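Local coordinates for putative membrane protein mmpL11 (Mycobacterium tuberculosis, PDB 4Y0L) that probably helps export lipids of the mycobacterial cell envelope, as an RND-family membrane protein of which this is a periplasmic domain, at residues A[40-45]-A[51-56]; A[26-31]-A[73-78]. All blocks are in the same frame, centred on the assembly; numbering follows the deposited sequence.

Interaction 1: residues A[40-45]-A[51-56]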
loop_
_atom_site.group_PDB
_atom_site.type_symbol
_atom_site.label_atom_id
_atom_site.label_comp_id
_atom_site.label_asym_id
_atom_site.label_seq_id
_atom_site.Cartn_x
_atom_site.Cartn_y
_atom_site.Cartn_z
ATOM N N PRO A 40 6.773 1.015 -7.257
ATOM C CA PRO A 40 7.470 0.710 -6.003
ATOM C C PRO A 40 7.096 1.737 -4.944
ATOM O O PRO A 40 6.603 2.808 -5.298
ATOM C CB PRO A 40 8.954 0.807 -6.377
ATOM C CG PRO A 40 8.993 0.721 -7.866
ATOM C CD PRO A 40 7.712 1.308 -8.352
ATOM N N PRO A 41 7.323 1.420 -3.661
ATOM C CA PRO A 41 6.908 2.343 -2.602
ATOM C C PRO A 41 7.649 3.671 -2.659
ATOM O O PRO A 41 8.867 3.699 -2.829
ATOM C CB PRO A 41 7.248 1.579 -1.317
ATOM C CG PRO A 41 8.321 0.628 -1.716
ATOM C CD PRO A 41 7.997 0.229 -3.123
ATOM N N ARG A 42 6.898 4.759 -2.535
ATOM C CA ARG A 42 7.475 6.091 -2.431
ATOM C C ARG A 42 7.456 6.532 -0.979
ATOM O O ARG A 42 6.396 6.614 -0.362
ATOM C CB ARG A 42 6.706 7.086 -3.297
ATOM C CG ARG A 42 7.532 7.675 -4.418
ATOM C CD ARG A 42 6.682 8.543 -5.327
ATOM N NE ARG A 42 5.729 7.747 -6.098
ATOM C CZ ARG A 42 6.033 7.082 -7.209
ATOM N NH1 ARG A 42 7.270 7.107 -7.692
ATOM N NH2 ARG A 42 5.096 6.386 -7.839
ATOM N N PHE A 43 8.636 6.807 -0.439
ATOM C CA PHE A 43 8.769 7.164 0.964
ATOM C C PHE A 43 8.748 8.668 1.178
ATOM O O PHE A 43 9.503 9.411 0.550
ATOM C CB PHE A 43 10.058 6.577 1.532
ATOM C CG PHE A 43 10.061 5.079 1.578
ATOM C CD1 PHE A 43 9.170 4.402 2.394
ATOM C CD2 PHE A 43 10.947 4.347 0.810
ATOM C CE1 PHE A 43 9.164 3.026 2.442
ATOM C CE2 PHE A 43 10.946 2.966 0.858
ATOM C CZ PHE A 43 10.052 2.307 1.673
ATOM N N ALA A 44 7.865 9.109 2.068
ATOM C CA ALA A 44 7.837 10.500 2.492
ATOM C C ALA A 44 9.184 10.863 3.104
ATOM O O ALA A 44 9.839 10.023 3.721
ATOM C CB ALA A 44 6.711 10.729 3.488
ATOM N N ASP A 45 9.596 12.114 2.927
ATOM C CA ASP A 45 10.878 12.578 3.451
ATOM C C ASP A 45 10.907 12.451 4.973
ATOM O O ASP A 45 11.972 12.432 5.586
ATOM C CB ASP A 45 11.136 14.026 3.031
ATOM C CG ASP A 45 10.813 14.276 1.569
ATOM O OD1 ASP A 45 11.634 13.906 0.703
ATOM O OD2 ASP A 45 9.736 14.845 1.288
ATOM N N LEU A 51 3.911 5.600 0.080
ATOM C CA LEU A 51 2.857 5.712 -0.919
ATOM C C LEU A 51 3.026 4.650 -2.001
ATOM O O LEU A 51 4.091 4.528 -2.606
ATOM C CB LEU A 51 2.854 7.105 -1.553
ATOM C CG LEU A 51 1.681 7.390 -2.499
ATOM C CD1 LEU A 51 0.411 7.688 -1.715
ATOM C CD2 LEU A 51 2.010 8.531 -3.451
ATOM N N LEU A 52 1.967 3.881 -2.225
ATOM C CA LEU A 52 1.911 2.927 -3.326
ATOM C C LEU A 52 0.850 3.369 -4.327
ATOM O O LEU A 52 -0.328 3.477 -3.986
ATOM C CB LEU A 52 1.608 1.519 -2.806
ATOM C CG LEU A 52 2.718 0.869 -1.974
ATOM C CD1 LEU A 52 2.186 -0.323 -1.191
ATOM C CD2 LEU A 52 3.880 0.444 -2.865
ATOM N N SER A 53 1.281 3.632 -5.559
ATOM C CA SER A 53 0.385 4.115 -6.605
ATOM C C SER A 53 0.185 3.062 -7.689
ATOM O O SER A 53 1.146 2.600 -8.309
ATOM C CB SER A 53 0.929 5.405 -7.218
ATOM O OG SER A 53 2.095 5.154 -7.986
ATOM N N ALA A 54 -1.073 2.696 -7.912
ATOM C CA ALA A 54 -1.427 1.678 -8.894
ATOM C C ALA A 54 -2.125 2.293 -10.095
ATOM O O ALA A 54 -3.115 3.014 -9.957
ATOM C CB ALA A 54 -2.312 0.626 -8.265
ATOM N N VAL A 55 -1.601 1.997 -11.279
ATOM C CA VAL A 55 -2.230 2.434 -12.513
ATOM C C VAL A 55 -3.268 1.409 -12.962
ATOM O O VAL A 55 -3.063 0.196 -12.843
ATOM C CB VAL A 55 -1.198 2.655 -13.625
ATOM C CG1 VAL A 55 -1.885 3.076 -14.911
ATOM C CG2 VAL A 55 -0.182 3.705 -13.205
ATOM N N LEU A 56 -4.384 1.916 -13.473
ATOM C CA LEU A 56 -5.503 1.087 -13.892
ATOM C C LEU A 56 -5.659 1.112 -15.403
ATOM O O LEU A 56 -5.813 2.183 -15.993
ATOM C CB LEU A 56 -6.792 1.568 -13.224
ATOM C CG LEU A 56 -6.853 1.296 -11.722
ATOM C CD1 LEU A 56 -8.038 2.002 -11.083
ATOM C CD2 LEU A 56 -6.924 -0.202 -11.491
HETATM O O HOH W 1 4.352 4.359 -5.316
#
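R42 and L51 face each other as an antiparallel hydrogen-bonded pair next to the turn of the beta hairpin formed by strands 37-43 and 49-55, and their side chains stand on the same face of the sheet. The pair is sealed both ways: R42 N gives its hydrogen to L51 O at 2.8 Å, and L51 N returns one to R42 O at 2.7 Å, both nearly straight. Starting out along the R42 side chain, CB lies 4.2 Å from L51 CB and also rests near the L51 carbonyl. The chain then runs extended through CG and bends at chi3 (-69°), which turns the guanidinium back along the neighbouring strand. At its tip NH2 donates to S53 OG at 3.2 Å, with a bent N-H...O angle of 136°; the hydroxyl lies at the edge of the guanidinium, in its plane. R42 therefore spans two residues of the opposite strand, L51 by its backbone and S53 by its tip.

Two residues back, at P40, the strands have drawn apart, and S53 makes its backbone bond with A39 instead. P40 O is 5.4 Å from S53 N, and a water sits between them, donating to P40 O and L51 O and accepting from S53 N. L51 O consequently takes the R42 N-H and the water, with a weaker CA-H...O contact from P41 besides. On the other side of the sheet, L52 CD2 comes alongside P41, 3.6 Å from P41 CA and 3.9 Å from P41 CB, the two side chains pointing the same way.

That apolar side turns to helix 19-29, where P41 meets I22 and L52 meets I25. Strand 49-55 also continues the sheet inward, L52 and A54 bonding to V4 and V2 of strand 2-7, while strand 37-43 forms the sheet's outer border within the chain.

Interaction 2: residues A[26-31]-A[73-78]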
loop_
_atom_site.group_PDB
_atom_site.type_symbol
_atom_site.label_atom_id
_atom_site.label_comp_id
_atom_site.label_asym_id
_atom_site.label_seq_id
_atom_site.Cartn_x
_atom_site.Cartn_y
_atom_site.Cartn_z
ATOM N N ARG A 26 1.848 -4.443 -1.735
ATOM C CA ARG A 26 2.075 -4.144 -3.141
ATOM C C ARG A 26 1.604 -5.292 -4.034
ATOM O O ARG A 26 0.966 -5.071 -5.064
ATOM C CB ARG A 26 3.558 -3.860 -3.374
ATOM C CG ARG A 26 3.911 -3.530 -4.810
ATOM C CD ARG A 26 5.279 -2.871 -4.904
ATOM N NE ARG A 26 5.612 -2.486 -6.277
ATOM C CZ ARG A 26 6.474 -3.127 -7.065
ATOM N NH1 ARG A 26 7.125 -4.203 -6.638
ATOM N NH2 ARG A 26 6.692 -2.682 -8.295
ATOM N N HIS A 27 1.912 -6.516 -3.621
ATOM C CA HIS A 27 1.542 -7.712 -4.372
ATOM C C HIS A 27 0.029 -7.919 -4.425
ATOM O O HIS A 27 -0.502 -8.397 -5.429
ATOM C CB HIS A 27 2.219 -8.937 -3.752
ATOM C CG HIS A 27 1.777 -10.240 -4.340
ATOM N ND1 HIS A 27 0.789 -11.015 -3.771
ATOM C CD2 HIS A 27 2.196 -10.911 -5.438
ATOM C CE1 HIS A 27 0.615 -12.105 -4.498
ATOM N NE2 HIS A 27 1.456 -12.066 -5.515
ATOM N N ARG A 28 -0.665 -7.564 -3.348
ATOM C CA ARG A 28 -2.114 -7.722 -3.297
ATOM C C ARG A 28 -2.807 -6.658 -4.147
ATOM O O ARG A 28 -3.855 -6.911 -4.742
ATOM C CB ARG A 28 -2.615 -7.649 -1.853
ATOM C CG ARG A 28 -4.052 -8.126 -1.666
ATOM C CD ARG A 28 -4.154 -9.639 -1.777
ATOM N NE ARG A 28 -5.528 -10.120 -1.619
ATOM C CZ ARG A 28 -6.269 -10.667 -2.584
ATOM N NH1 ARG A 28 -5.791 -10.829 -3.813
ATOM N NH2 ARG A 28 -7.504 -11.063 -2.314
ATOM N N ILE A 29 -2.219 -5.467 -4.197
ATOM C CA ILE A 29 -2.739 -4.388 -5.030
ATOM C C ILE A 29 -2.707 -4.793 -6.500
ATOM O O ILE A 29 -3.650 -4.534 -7.245
ATOM C CB ILE A 29 -1.933 -3.082 -4.831
ATOM C CG1 ILE A 29 -2.208 -2.500 -3.445
ATOM C CG2 ILE A 29 -2.290 -2.040 -5.897
ATOM C CD1 ILE A 29 -1.231 -1.422 -3.021
ATOM N N ALA A 30 -1.617 -5.436 -6.910
ATOM C CA ALA A 30 -1.442 -5.845 -8.298
ATOM C C ALA A 30 -2.479 -6.885 -8.714
ATOM O O ALA A 30 -2.710 -7.097 -9.904
ATOM C CB ALA A 30 -0.042 -6.388 -8.511
ATOM N N GLN A 31 -3.097 -7.531 -7.730
ATOM C CA GLN A 31 -4.126 -8.533 -7.989
ATOM C C GLN A 31 -5.516 -7.912 -8.094
ATOM O O GLN A 31 -6.471 -8.580 -8.494
ATOM C CB GLN A 31 -4.116 -9.596 -6.890
ATOM C CG GLN A 31 -3.081 -10.689 -7.099
ATOM C CD GLN A 31 -2.903 -11.569 -5.876
ATOM O OE1 GLN A 31 -3.397 -11.255 -4.793
ATOM N NE2 GLN A 31 -2.195 -12.680 -6.046
ATOM N N ARG A 73 -9.965 -1.607 -0.022
ATOM C CA ARG A 73 -10.337 -1.291 1.354
ATOM C C ARG A 73 -10.848 -2.519 2.105
ATOM O O ARG A 73 -10.920 -2.518 3.333
ATOM C CB ARG A 73 -11.399 -0.189 1.372
ATOM C CG ARG A 73 -10.846 1.189 1.060
ATOM C CD ARG A 73 -11.951 2.212 0.869
ATOM N NE ARG A 73 -11.410 3.557 0.701
ATOM C CZ ARG A 73 -12.095 4.592 0.225
ATOM N NH1 ARG A 73 -13.361 4.449 -0.145
ATOM N NH2 ARG A 73 -11.508 5.774 0.114
ATOM N N THR A 74 -11.195 -3.561 1.357
ATOM C CA THR A 74 -11.702 -4.799 1.934
ATOM C C THR A 74 -10.594 -5.836 2.110
ATOM O O THR A 74 -10.618 -6.623 3.056
ATOM C CB THR A 74 -12.817 -5.404 1.050
ATOM O OG1 THR A 74 -13.880 -4.455 0.897
ATOM C CG2 THR A 74 -13.372 -6.685 1.662
ATOM N N GLN A 75 -9.623 -5.822 1.201
ATOM C CA GLN A 75 -8.643 -6.902 1.103
ATOM C C GLN A 75 -7.278 -6.561 1.696
ATOM O O GLN A 75 -6.595 -7.435 2.227
ATOM C CB GLN A 75 -8.468 -7.300 -0.365
ATOM C CG GLN A 75 -9.729 -7.852 -1.004
ATOM C CD GLN A 75 -10.190 -9.143 -0.361
ATOM O OE1 GLN A 75 -9.376 -9.987 0.015
ATOM N NE2 GLN A 75 -11.502 -9.299 -0.226
ATOM N N LEU A 76 -6.877 -5.299 1.597
ATOM C CA LEU A 76 -5.537 -4.895 2.013
ATOM C C LEU A 76 -5.329 -4.856 3.532
ATOM O O LEU A 76 -4.211 -5.083 3.999
ATOM C CB LEU A 76 -5.197 -3.526 1.419
ATOM C CG LEU A 76 -5.210 -3.436 -0.112
ATOM C CD1 LEU A 76 -4.720 -2.068 -0.562
ATOM C CD2 LEU A 76 -4.380 -4.535 -0.763
ATOM N N PRO A 77 -6.385 -4.554 4.312
ATOM C CA PRO A 77 -6.191 -4.574 5.768
ATOM C C PRO A 77 -5.726 -5.929 6.303
ATOM O O PRO A 77 -4.921 -5.952 7.235
ATOM C CB PRO A 77 -7.580 -4.224 6.311
ATOM C CG PRO A 77 -8.205 -3.422 5.237
ATOM C CD PRO A 77 -7.705 -4.009 3.949
ATOM N N ARG A 78 -6.216 -7.026 5.731
ATOM C CA ARG A 78 -5.765 -8.359 6.136
ATOM C C ARG A 78 -4.256 -8.456 5.992
ATOM O O ARG A 78 -3.561 -8.995 6.852
ATOM C CB ARG A 78 -6.397 -9.468 5.289
ATOM C CG ARG A 78 -7.845 -9.289 4.872
ATOM C CD ARG A 78 -8.293 -10.551 4.144
ATOM N NE ARG A 78 -9.465 -10.365 3.292
ATOM C CZ ARG A 78 -10.698 -10.155 3.740
ATOM N NH1 ARG A 78 -10.933 -10.074 5.043
ATOM N NH2 ARG A 78 -11.698 -10.012 2.882
#
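The amide of Q75 is approached from both faces: R28 NH2 reaches OE1 from one side of its plane and R78 NE from the other, each donor lying well above that plane. Across the contact R28 NH2 donates to Q75 OE1 at 3.2 Å (150°), the oxygen lying near the edge of the R28 guanidinium but tilted somewhat from its plane. The amide and guanidinium planes stand 81° apart. For R78 the same oxygen lies in plane at the guanidinium edge, while T74 O sits over the centre of one face.

This joins the two helices, 19-29 and 66-80, of a ferredoxin-like βαββαβ fold. With one oxygen between them, two arginines share an acceptor, R28 NH2 and R78 NE being 6.0 Å apart, which probably eases their mutual repulsion. R28 gets there by a bend at chi2 (73°), and R28 NH1 meets a second amide, Q31 OE1, at 2.6 Å.

Beneath these polar groups the contact turns apolar. The aliphatic base of R28 lies on L76, and the I29 and L76 side chains cross at about a right angle. W71 and V79 pack against R28 too, and M72 against I29. L76 uses both of its methyls: CD2 is 3.7 Å from R28 CG, while CD1 lies 3.8 Å from I29 CG1.

Overall arrangement
Interaction 1 joins neighbouring strands of a hairpin at the surface, mainly through backbone hydrogen bonds, a water and one arginine tip; interaction 2 joins the two helices, 42 residues apart in sequence, and runs from buried leucine and isoleucine to polar groups at its outer side. The centres of interaction 1 and interaction 2 are about 14 Å apart, on opposite sides of the chain's centre. Helix 19-29 nevertheless brings them together: I29 CG2 touches A54 CB at 3.6 Å, and R26 packs on P40 and L52. Each contact uses an arginine whose outer nitrogen meets a neutral oxygen, a serine hydroxyl in the hairpin and a glutamine amide between the helices.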